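3-oxosteroid 1-dehydrogenase (Sterolibacterium denitrificans, PDB 7P18) probably catalyses the FAD-dependent 1,2-dehydrogenation of 3-oxosteroids to 3-oxo-Delta(1)-steroids, passing the electrons to an acceptor. Local coordinates at residues Y118-P123 / G460-R465; M61-S66 / A125-R130; H113-Y118 / R465-Y470. All blocks are in the same frame, centred on the assembly; numbering follows the deposited sequence.

All three interactions lean on one long loop, between strand 109-111 and strand 131-138, and illustrate how a single connection can be fixed by different chemistry along its length. Interactions 1 and 3 share Tyr118 and Arg465 and set the loop against the same short helix, 462-466. Interaction 3 is the more buried and rests on aromatic rings beside the steroid; interaction 1 mixes a ring pair with a bridging water and a capped helix end. Interactions 1 and 2 are both only partly buried; interaction 2 relies largely on charge and joins the loop to the approach to helix 67-78. Asp117, of the 113-118 segment, ties interaction 2 to interaction 3 by a salt bridge to Arg130.

Interaction 1. Residues Y118-P123 / G460-R465; sequences YYQHLP and GNVFDR
Phe463, in the first turn of the short helix 462-466, buries more surface here than any other residue, chiefly against the ring of Tyr118. Its CG stands opposite the backbone N (chi1 167°), which carries the ring out to the loop 118-123. The two rings meet obliquely, their planes turned 48° apart and their centroids separated by 4.6 Å. Phe463 leads with one corner: its CE1 presses on Tyr118 CE1 at 3.3 Å and lies almost as near to CD1, while CZ hangs over the tyrosine face toward the rim. Beyond the contact, Tyr118 OH is hydrogen-bonded to Tyr363 OH, which holds the far end of the ring.

Gln120 makes the next largest contact. Its chain, bent at chi2, lies across Val462 at about a right angle, with Gln120 OE1 3.6 Å from Val462 CG2. The amide nitrogen NE2 is engaged within its own loop, by Asp117 O and Lys126 O.

No direct hydrogen bond joins the two segments; a water does this work. It donates to Tyr118 O at 3.0 Å, accepts from Gln120 N at 2.9 Å, and makes a weak bond to Asn461 OD1. That same oxygen caps the helix. Asp464 N reaches Asn461 OD1 over 3.1 Å in a nearly straight bond (164°), coming from above the carbonyl plane, and Phe463 N adds a weaker one. One side-chain oxygen thus serves two helix amides and the bridging water, linking the helix start to the opposing backbone.

The arrangement is an asparagine N-cap, its helix packed by an aromatic residue onto a loop, and it lies beside the steroid-binding pocket, to which Tyr363 belongs.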
loop_
_atom_site.group_PDB
_atom_site.type_symbol
_atom_site.label_atom_id
_atom_site.label_comp_id
_atom_site.label_asym_id
_atom_site.label_seq_id
_atom_site.Cartn_x
_atom_site.Cartn_y
_atom_site.Cartn_z
ATOM N N TYR A 118 -6.475 -10.103 7.673
ATOM C CA TYR A 118 -7.589 -9.110 7.688
ATOM C C TYR A 118 -8.964 -9.747 7.824
ATOM O O TYR A 118 -9.905 -9.028 8.131
ATOM C CB TYR A 118 -7.465 -8.212 6.455
ATOM C CG TYR A 118 -6.381 -7.162 6.558
ATOM C CD1 TYR A 118 -5.413 -7.155 7.561
ATOM C CD2 TYR A 118 -6.312 -6.159 5.610
ATOM C CE1 TYR A 118 -4.414 -6.195 7.608
ATOM C CE2 TYR A 118 -5.336 -5.181 5.652
ATOM C CZ TYR A 118 -4.397 -5.178 6.666
ATOM O OH TYR A 118 -3.436 -4.201 6.649
ATOM N N TYR A 119 -9.147 -11.017 7.456
ATOM C CA TYR A 119 -10.474 -11.655 7.399
ATOM C C TYR A 119 -10.509 -12.814 8.401
ATOM O O TYR A 119 -10.369 -13.983 8.017
ATOM C CB TYR A 119 -10.805 -12.148 5.988
ATOM C CG TYR A 119 -10.720 -11.127 4.883
ATOM C CD1 TYR A 119 -11.436 -9.932 4.913
ATOM C CD2 TYR A 119 -9.941 -11.371 3.772
ATOM C CE1 TYR A 119 -11.332 -9.004 3.874
ATOM C CE2 TYR A 119 -9.841 -10.462 2.732
ATOM C CZ TYR A 119 -10.584 -9.299 2.758
ATOM O OH TYR A 119 -10.465 -8.438 1.706
ATOM N N GLN A 120 -10.624 -12.496 9.692
ATOM C CA GLN A 120 -10.523 -13.523 10.748
ATOM C C GLN A 120 -11.732 -14.471 10.643
ATOM O O GLN A 120 -11.633 -15.607 11.143
ATOM C CB GLN A 120 -10.451 -12.866 12.123
ATOM C CG GLN A 120 -9.113 -12.189 12.378
ATOM C CD GLN A 120 -7.954 -13.147 12.416
ATOM O OE1 GLN A 120 -7.985 -14.123 13.140
ATOM N NE2 GLN A 120 -6.935 -12.892 11.587
ATOM N N HIS A 121 -12.827 -14.039 10.028
ATOM C CA HIS A 121 -14.044 -14.878 9.861
ATOM C C HIS A 121 -13.873 -15.914 8.738
ATOM O O HIS A 121 -14.758 -16.748 8.612
ATOM C CB HIS A 121 -15.239 -14.001 9.594
ATOM C CG HIS A 121 -15.066 -13.144 8.380
ATOM N ND1 HIS A 121 -14.417 -11.894 8.435
ATOM C CD2 HIS A 121 -15.379 -13.348 7.079
ATOM C CE1 HIS A 121 -14.417 -11.363 7.222
ATOM N NE2 HIS A 121 -14.967 -12.237 6.372
ATOM N N LEU A 122 -12.865 -15.813 7.875
ATOM C CA LEU A 122 -12.704 -16.772 6.748
ATOM C C LEU A 122 -11.936 -17.998 7.212
ATOM O O LEU A 122 -11.043 -17.908 8.057
ATOM C CB LEU A 122 -12.009 -16.088 5.572
ATOM C CG LEU A 122 -12.862 -15.065 4.821
ATOM C CD1 LEU A 122 -12.114 -14.586 3.590
ATOM C CD2 LEU A 122 -14.256 -15.610 4.443
ATOM N N PRO A 123 -12.200 -19.181 6.637
ATOM C CA PRO A 123 -11.435 -20.366 7.008
ATOM C C PRO A 123 -9.988 -20.198 6.571
ATOM O O PRO A 123 -9.760 -19.556 5.549
ATOM C CB PRO A 123 -12.122 -21.506 6.255
ATOM C CG PRO A 123 -12.721 -20.804 5.057
ATOM C CD PRO A 123 -13.171 -19.447 5.573
ATOM N N GLY A 460 -14.819 -6.419 17.369
ATOM C CA GLY A 460 -15.362 -7.781 17.559
ATOM C C GLY A 460 -14.410 -8.902 17.150
ATOM O O GLY A 460 -14.805 -10.084 17.223
ATOM N N ASN A 461 -13.203 -8.605 16.702
ATOM C CA ASN A 461 -12.221 -9.637 16.311
ATOM C C ASN A 461 -10.817 -9.101 16.547
ATOM O O ASN A 461 -10.691 -7.895 16.747
ATOM C CB ASN A 461 -12.443 -10.054 14.857
ATOM C CG ASN A 461 -12.111 -8.935 13.906
ATOM O OD1 ASN A 461 -10.936 -8.614 13.691
ATOM N ND2 ASN A 461 -13.136 -8.309 13.377
ATOM N N VAL A 462 -9.791 -9.966 16.469
ATOM C CA VAL A 462 -8.389 -9.614 16.842
ATOM C C VAL A 462 -7.781 -8.642 15.834
ATOM O O VAL A 462 -6.891 -7.905 16.227
ATOM C CB VAL A 462 -7.503 -10.853 17.041
ATOM C CG1 VAL A 462 -8.021 -11.659 18.217
ATOM C CG2 VAL A 462 -7.374 -11.692 15.777
ATOM N N PHE A 463 -8.237 -8.618 14.580
ATOM C CA PHE A 463 -7.702 -7.629 13.614
ATOM C C PHE A 463 -8.094 -6.229 14.091
ATOM O O PHE A 463 -7.210 -5.361 14.258
ATOM C CB PHE A 463 -8.154 -7.885 12.170
ATOM C CG PHE A 463 -7.855 -6.695 11.313
ATOM C CD1 PHE A 463 -6.562 -6.389 10.929
ATOM C CD2 PHE A 463 -8.855 -5.788 11.031
ATOM C CE1 PHE A 463 -6.291 -5.239 10.204
ATOM C CE2 PHE A 463 -8.575 -4.634 10.321
ATOM C CZ PHE A 463 -7.304 -4.373 9.895
ATOM N N ASP A 464 -9.381 -5.993 14.305
ATOM C CA ASP A 464 -9.891 -4.677 14.780
ATOM C C ASP A 464 -9.107 -4.240 16.025
ATOM O O ASP A 464 -8.605 -3.101 16.081
ATOM C CB ASP A 464 -11.367 -4.727 15.151
ATOM C CG ASP A 464 -12.356 -4.856 14.013
ATOM O OD1 ASP A 464 -11.954 -5.325 12.953
ATOM O OD2 ASP A 464 -13.532 -4.604 14.270
ATOM N N ARG A 465 -8.930 -5.149 16.981
ATOM C CA ARG A 465 -8.346 -4.810 18.308
ATOM C C ARG A 465 -6.840 -4.582 18.207
ATOM O O ARG A 465 -6.307 -3.923 19.087
ATOM C CB ARG A 465 -8.662 -5.916 19.312
ATOM C CG ARG A 465 -10.148 -6.050 19.592
ATOM C CD ARG A 465 -10.462 -6.903 20.781
ATOM N NE ARG A 465 -10.122 -8.306 20.665
ATOM C CZ ARG A 465 -10.955 -9.279 20.281
ATOM N NH1 ARG A 465 -12.184 -9.017 19.875
ATOM N NH2 ARG A 465 -10.532 -10.533 20.275
HETATM O O HOH W 1 -11.078 -9.811 10.823
#

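Interaction 2. Residues M61-S66 / A125-R130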
loop_
_atom_site.group_PDB
_atom_site.type_symbol
_atom_site.label_atom_id
_atom_site.label_comp_id
_atom_site.label_asym_id
_atom_site.label_seq_id
_atom_site.Cartn_x
_atom_site.Cartn_y
_atom_site.Cartn_z
ATOM N N MET A 61 7.852 -18.059 10.901
ATOM C CA MET A 61 6.641 -17.960 11.731
ATOM C C MET A 61 6.830 -18.639 13.105
ATOM O O MET A 61 7.432 -19.715 13.157
ATOM C CB MET A 61 5.435 -18.526 10.979
ATOM C CG MET A 61 4.980 -17.615 9.859
ATOM S SD MET A 61 3.601 -18.285 8.903
ATOM C CE MET A 61 2.255 -17.938 10.022
ATOM N N GLN A 62 6.271 -18.063 14.148
ATOM C CA GLN A 62 6.262 -18.627 15.529
ATOM C C GLN A 62 5.054 -19.539 15.751
ATOM O O GLN A 62 5.048 -20.257 16.752
ATOM C CB GLN A 62 6.227 -17.518 16.575
ATOM C CG GLN A 62 7.486 -16.696 16.547
ATOM C CD GLN A 62 7.510 -15.488 17.452
ATOM O OE1 GLN A 62 8.548 -14.840 17.620
ATOM N NE2 GLN A 62 6.375 -15.128 18.022
ATOM N N ILE A 63 4.072 -19.532 14.845
ATOM C CA ILE A 63 2.885 -20.411 14.917
ATOM C C ILE A 63 2.850 -21.297 13.671
ATOM O O ILE A 63 3.526 -21.008 12.656
ATOM C CB ILE A 63 1.606 -19.590 15.105
ATOM C CG1 ILE A 63 1.359 -18.617 13.939
ATOM C CG2 ILE A 63 1.632 -18.887 16.453
ATOM C CD1 ILE A 63 -0.023 -18.019 13.960
ATOM N N LYS A 64 2.043 -22.344 13.707
ATOM C CA LYS A 64 2.044 -23.289 12.571
ATOM C C LYS A 64 1.101 -22.773 11.477
ATOM O O LYS A 64 0.039 -22.211 11.770
ATOM C CB LYS A 64 1.755 -24.732 12.996
ATOM C CG LYS A 64 2.617 -25.782 12.273
ATOM C CD LYS A 64 4.143 -25.649 12.501
ATOM C CE LYS A 64 4.959 -26.453 11.506
ATOM N NZ LYS A 64 6.404 -26.543 11.924
ATOM N N ASP A 65 1.509 -23.017 10.245
ATOM C CA ASP A 65 0.773 -22.640 9.018
ATOM C C ASP A 65 1.006 -23.740 7.985
ATOM O O ASP A 65 1.802 -24.688 8.238
ATOM C CB ASP A 65 1.266 -21.277 8.522
ATOM C CG ASP A 65 0.287 -20.554 7.609
ATOM O OD1 ASP A 65 -0.817 -21.083 7.384
ATOM O OD2 ASP A 65 0.675 -19.476 7.092
ATOM N N SER A 66 0.317 -23.660 6.867
ATOM C CA SER A 66 0.427 -24.680 5.810
ATOM C C SER A 66 -0.085 -24.120 4.506
ATOM O O SER A 66 -0.960 -23.236 4.523
ATOM C CB SER A 66 -0.337 -25.946 6.163
ATOM O OG SER A 66 -1.720 -25.739 6.300
ATOM N N ALA A 125 -7.564 -18.497 8.067
ATOM C CA ALA A 125 -7.013 -17.228 8.588
ATOM C C ALA A 125 -6.010 -17.537 9.690
ATOM O O ALA A 125 -6.191 -18.531 10.372
ATOM C CB ALA A 125 -8.096 -16.356 9.128
ATOM N N LYS A 126 -4.995 -16.693 9.832
ATOM C CA LYS A 126 -4.019 -16.789 10.947
ATOM C C LYS A 126 -4.080 -15.511 11.767
ATOM O O LYS A 126 -4.403 -14.416 11.267
ATOM C CB LYS A 126 -2.645 -17.112 10.368
ATOM C CG LYS A 126 -2.533 -18.506 9.773
ATOM C CD LYS A 126 -2.586 -19.624 10.843
ATOM C CE LYS A 126 -2.853 -20.972 10.200
ATOM N NZ LYS A 126 -2.738 -22.081 11.186
ATOM N N PRO A 127 -3.779 -15.634 13.079
ATOM C CA PRO A 127 -3.803 -14.492 13.993
ATOM C C PRO A 127 -2.534 -13.624 14.008
ATOM O O PRO A 127 -2.500 -12.628 14.714
ATOM C CB PRO A 127 -4.034 -15.198 15.337
ATOM C CG PRO A 127 -3.312 -16.495 15.189
ATOM C CD PRO A 127 -3.573 -16.929 13.762
ATOM N N GLY A 128 -1.516 -14.005 13.234
ATOM C CA GLY A 128 -0.271 -13.237 13.105
ATOM C C GLY A 128 0.728 -13.975 12.263
ATOM O O GLY A 128 0.479 -15.138 11.932
ATOM N N GLY A 129 1.789 -13.308 11.861
ATOM C CA GLY A 129 3.003 -13.990 11.403
ATOM C C GLY A 129 3.075 -14.163 9.895
ATOM O O GLY A 129 4.184 -14.398 9.428
ATOM N N ARG A 130 1.963 -14.081 9.134
ATOM C CA ARG A 130 2.072 -14.173 7.649
ATOM C C ARG A 130 2.626 -12.864 7.075
ATOM O O ARG A 130 3.451 -12.900 6.156
ATOM C CB ARG A 130 0.719 -14.516 7.015
ATOM C CG ARG A 130 0.147 -15.869 7.403
ATOM C CD ARG A 130 -1.090 -16.169 6.574
ATOM N NE ARG A 130 -1.454 -17.575 6.589
ATOM C CZ ARG A 130 -2.687 -18.059 6.410
ATOM N NH1 ARG A 130 -3.742 -17.264 6.243
ATOM N NH2 ARG A 130 -2.855 -19.372 6.360
#
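A two-pronged salt bridge between Asp65 and Arg130 is the main polar link of this partly buried contact, which joins the loop before helix 67-78 to the loop leading into strand 131-138. Arg130 grips side-on: its NE meets Asp65 OD2 at 2.9 Å in an almost straight bond (178°), and NH2 takes OD1. Both oxygens are met on their syn sides, although the carboxylate and guanidinium planes are 34° apart. Asp65 OD2 also accepts from Asn57 N, and Arg130 NH1 pairs with Asp117, so the arginine sits between two acids. Lys126 CG covers one guanidinium face, and the bent lysine chain runs on past Asp65 OD1 until NZ donates to Lys64 O at 2.8 Å; Glu69 gives NZ a salt bridge.

The other end is without charge: Met61 CG rests against Gly129 O at 3.3 Å, and Ile63 CD1 meets Pro127 CD tip to tip at 3.7 Å. At Gly129, whose phi is positive, a beta carbon would crowd Met61 CE.

Ser66 N also bonds weakly to Asp65 OD1, and Ser66 is the N-cap of helix 67-78: the arrangement is a bidentate, side-on Asp-Arg salt bridge between two loops, next to a serine N-cap.

Interaction 3. Residues H113-Y118 / R465-Y470; sequences HRYPDY and RYYGDY. With ANB (androsta-1,4-diene-3,17-dione), chain D; PEG (di(hydroxyethyl)ether), chain F.
Three tyrosine rings meet here, by faces and by an edge. Over one face of Tyr115 lies Tyr466 CE2, above the ring centre, and the two planes are tilted 31° apart. Tyr467 turns its edge to Tyr115 in an offset edge-to-face pair with planes at 88°, and Tyr115 OH lies at the Tyr467 edge, in the plane of that ring. Tyr466 CD2 in turn covers a face of Tyr467. One face of Tyr466 receives two CH-pi contacts, from Tyr115 CA at 4.1 Å and from Pro116 CD at 4.2 Å, both measured to the ring centroid. Arg114 O packs 3.3 Å from Tyr466 CE1. Tyr466 owes this position to its first torsion (chi1 -176°), which turns the ring in against the loop 113-118; His170 also stacks on it.

The polar contacts are few. Tyr467 OH donates to Tyr115 OH over 2.9 Å, tying together the ends of the two rings. A di(hydroxyethyl)ether molecule, probably from the crystallisation liquor, accepts from Arg114 N at 3.1 Å through its O4, while its bond to Tyr466 OH is weak and long.

Tyr115 is also where the cluster touches the steroid: its OH lies 3.4 Å from C19 of androsta-1,4-diene-3,17-dione. A phenylalanine in place of Tyr115 would probably leave the Tyr467 hydroxyl without its acceptor and freer to turn, and would open a gap beside C19.

The steroid itself is hydrogen-bonded by Tyr536 OH and Gly540 N. The arrangement is an aromatic cluster in which Tyr466 and Tyr467 stand behind Tyr115, a wall residue of the dehydrogenase's steroid-binding site.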
loop_
_atom_site.group_PDB
_atom_site.type_symbol
_atom_site.label_atom_id
_atom_site.label_comp_id
_atom_site.label_asym_id
_atom_site.label_seq_id
_atom_site.Cartn_x
_atom_site.Cartn_y
_atom_site.Cartn_z
ATOM N N HIS A 113 4.720 -10.697 14.034
ATOM C CA HIS A 113 4.215 -11.900 14.740
ATOM C C HIS A 113 2.785 -11.695 15.237
ATOM O O HIS A 113 2.022 -12.703 15.337
ATOM C CB HIS A 113 5.162 -12.296 15.898
ATOM C CG HIS A 113 6.539 -12.611 15.424
ATOM N ND1 HIS A 113 6.815 -13.756 14.695
ATOM C CD2 HIS A 113 7.716 -11.968 15.586
ATOM C CE1 HIS A 113 8.084 -13.794 14.389
ATOM N NE2 HIS A 113 8.668 -12.694 14.918
ATOM N N ARG A 114 2.420 -10.460 15.560
ATOM C CA ARG A 114 1.094 -10.178 16.184
ATOM C C ARG A 114 0.103 -9.570 15.185
ATOM O O ARG A 114 -1.027 -9.212 15.608
ATOM C CB ARG A 114 1.288 -9.236 17.378
ATOM C CG ARG A 114 2.180 -9.794 18.475
ATOM C CD ARG A 114 2.586 -8.686 19.445
ATOM N NE ARG A 114 1.402 -8.102 20.054
ATOM C CZ ARG A 114 1.336 -6.895 20.595
ATOM N NH1 ARG A 114 2.410 -6.120 20.669
ATOM N NH2 ARG A 114 0.180 -6.484 21.088
ATOM N N TYR A 115 0.490 -9.407 13.926
ATOM C CA TYR A 115 -0.323 -8.658 12.930
ATOM C C TYR A 115 -1.303 -9.650 12.317
ATOM O O TYR A 115 -0.907 -10.449 11.496
ATOM C CB TYR A 115 0.570 -8.052 11.862
ATOM C CG TYR A 115 0.021 -6.816 11.200
ATOM C CD1 TYR A 115 -1.342 -6.629 10.964
ATOM C CD2 TYR A 115 0.899 -5.837 10.797
ATOM C CE1 TYR A 115 -1.810 -5.457 10.371
ATOM C CE2 TYR A 115 0.445 -4.656 10.225
ATOM C CZ TYR A 115 -0.900 -4.479 9.992
ATOM O OH TYR A 115 -1.251 -3.282 9.426
ATOM N N PRO A 116 -2.596 -9.645 12.694
ATOM C CA PRO A 116 -3.533 -10.643 12.202
ATOM C C PRO A 116 -3.884 -10.472 10.728
ATOM O O PRO A 116 -3.865 -9.347 10.228
ATOM C CB PRO A 116 -4.806 -10.424 13.034
ATOM C CG PRO A 116 -4.340 -9.532 14.155
ATOM C CD PRO A 116 -3.255 -8.685 13.568
ATOM N N ASP A 117 -4.173 -11.601 10.066
ATOM C CA ASP A 117 -4.809 -11.577 8.723
ATOM C C ASP A 117 -6.091 -10.720 8.787
ATOM O O ASP A 117 -6.748 -10.644 9.840
ATOM C CB ASP A 117 -5.107 -12.984 8.244
ATOM C CG ASP A 117 -3.865 -13.777 7.877
ATOM O OD1 ASP A 117 -2.776 -13.162 7.727
ATOM O OD2 ASP A 117 -4.011 -14.993 7.740
ATOM N N TYR A 118 -6.475 -10.103 7.673
ATOM C CA TYR A 118 -7.589 -9.110 7.688
ATOM C C TYR A 118 -8.964 -9.747 7.824
ATOM O O TYR A 118 -9.905 -9.028 8.131
ATOM C CB TYR A 118 -7.465 -8.212 6.455
ATOM C CG TYR A 118 -6.381 -7.162 6.558
ATOM C CD1 TYR A 118 -5.413 -7.155 7.561
ATOM C CD2 TYR A 118 -6.312 -6.159 5.610
ATOM C CE1 TYR A 118 -4.414 -6.195 7.608
ATOM C CE2 TYR A 118 -5.336 -5.181 5.652
ATOM C CZ TYR A 118 -4.397 -5.178 6.666
ATOM O OH TYR A 118 -3.436 -4.201 6.649
ATOM N N ARG A 465 -8.930 -5.149 16.981
ATOM C CA ARG A 465 -8.346 -4.810 18.308
ATOM C C ARG A 465 -6.840 -4.582 18.207
ATOM O O ARG A 465 -6.307 -3.923 19.087
ATOM C CB ARG A 465 -8.662 -5.916 19.312
ATOM C CG ARG A 465 -10.148 -6.050 19.592
ATOM C CD ARG A 465 -10.462 -6.903 20.781
ATOM N NE ARG A 465 -10.122 -8.306 20.665
ATOM C CZ ARG A 465 -10.955 -9.279 20.281
ATOM N NH1 ARG A 465 -12.184 -9.017 19.875
ATOM N NH2 ARG A 465 -10.532 -10.533 20.275
ATOM N N TYR A 466 -6.171 -5.038 17.147
ATOM C CA TYR A 466 -4.713 -4.853 16.971
ATOM C C TYR A 466 -4.340 -3.365 17.082
ATOM O O TYR A 466 -3.278 -3.054 17.620
ATOM C CB TYR A 466 -4.246 -5.449 15.645
ATOM C CG TYR A 466 -2.759 -5.402 15.406
ATOM C CD1 TYR A 466 -1.856 -6.065 16.222
ATOM C CD2 TYR A 466 -2.243 -4.700 14.332
ATOM C CE1 TYR A 466 -0.487 -6.005 15.987
ATOM C CE2 TYR A 466 -0.882 -4.635 14.075
ATOM C CZ TYR A 466 0.004 -5.290 14.912
ATOM O OH TYR A 466 1.320 -5.194 14.568
ATOM N N TYR A 467 -5.143 -2.472 16.507
ATOM C CA TYR A 467 -4.890 -1.017 16.474
ATOM C C TYR A 467 -5.845 -0.285 17.422
ATOM O O TYR A 467 -5.967 0.941 17.292
ATOM C CB TYR A 467 -4.958 -0.524 15.025
ATOM C CG TYR A 467 -3.734 -0.813 14.190
ATOM C CD1 TYR A 467 -2.446 -0.507 14.608
ATOM C CD2 TYR A 467 -3.880 -1.353 12.917
ATOM C CE1 TYR A 467 -1.333 -0.747 13.808
ATOM C CE2 TYR A 467 -2.783 -1.594 12.101
ATOM C CZ TYR A 467 -1.508 -1.332 12.561
ATOM O OH TYR A 467 -0.485 -1.584 11.707
ATOM N N GLY A 468 -6.542 -0.996 18.310
ATOM C CA GLY A 468 -7.244 -0.372 19.446
ATOM C C GLY A 468 -6.259 0.110 20.527
ATOM O O GLY A 468 -5.040 -0.051 20.358
ATOM N N ASP A 469 -6.774 0.699 21.592
ATOM C CA ASP A 469 -5.969 1.144 22.764
ATOM C C ASP A 469 -6.083 0.037 23.823
ATOM O O ASP A 469 -7.180 -0.177 24.334
ATOM C CB ASP A 469 -6.445 2.499 23.271
ATOM C CG ASP A 469 -5.619 3.084 24.413
ATOM O OD1 ASP A 469 -4.928 2.303 25.137
ATOM O OD2 ASP A 469 -5.682 4.291 24.554
ATOM N N TYR A 470 -4.993 -0.706 23.982
ATOM C CA TYR A 470 -4.674 -1.703 25.040
ATOM C C TYR A 470 -5.374 -1.359 26.371
ATOM O O TYR A 470 -6.014 -2.240 26.989
ATOM C CB TYR A 470 -3.141 -1.723 25.117
ATOM C CG TYR A 470 -2.523 -2.373 26.323
ATOM C CD1 TYR A 470 -2.447 -3.754 26.417
ATOM C CD2 TYR A 470 -1.954 -1.615 27.334
ATOM C CE1 TYR A 470 -1.834 -4.373 27.496
ATOM C CE2 TYR A 470 -1.343 -2.217 28.424
ATOM C CZ TYR A 470 -1.287 -3.601 28.507
ATOM O OH TYR A 470 -0.700 -4.215 29.579
HETATM C C1 ANB D . -0.540 -0.390 4.768
HETATM C C10 ANB D . 0.022 -0.709 6.120
HETATM C C11 ANB D . 0.555 1.814 6.547
HETATM C C12 ANB D . 1.460 2.853 7.226
HETATM C C13 ANB D . 1.805 2.424 8.640
HETATM C C14 ANB D . 2.528 1.073 8.551
HETATM C C15 ANB D . 3.139 0.891 9.948
HETATM C C16 ANB D . 3.551 2.316 10.358
HETATM C C17 ANB D . 2.840 3.245 9.397
HETATM C C18 ANB D . 0.569 2.410 9.572
HETATM C C19 ANB D . -1.181 -0.783 7.101
HETATM C C2 ANB D . -0.884 -1.309 3.863
HETATM C C3 ANB D . -0.453 -2.698 4.010
HETATM C C4 ANB D . 0.523 -2.916 5.070
HETATM C C5 ANB D . 0.706 -2.059 6.085
HETATM C C6 ANB D . 1.533 -2.446 7.279
HETATM C C7 ANB D . 2.447 -1.334 7.775
HETATM C C8 ANB D . 1.670 -0.038 7.956
HETATM C C9 ANB D . 1.076 0.368 6.586
HETATM O O1 ANB D . -0.858 -3.604 3.269
HETATM O O2 ANB D . 3.054 4.430 9.283
HETATM C C1 PEG F . 6.289 -10.250 19.211
HETATM O O1 PEG F . 5.224 -10.840 19.946
HETATM C C2 PEG F . 5.951 -8.860 18.731
HETATM O O2 PEG F . 6.459 -8.639 17.413
HETATM C C3 PEG F . 5.492 -8.817 16.368
HETATM C C4 PEG F . 4.488 -7.705 16.348
HETATM O O4 PEG F . 3.663 -7.691 15.187
#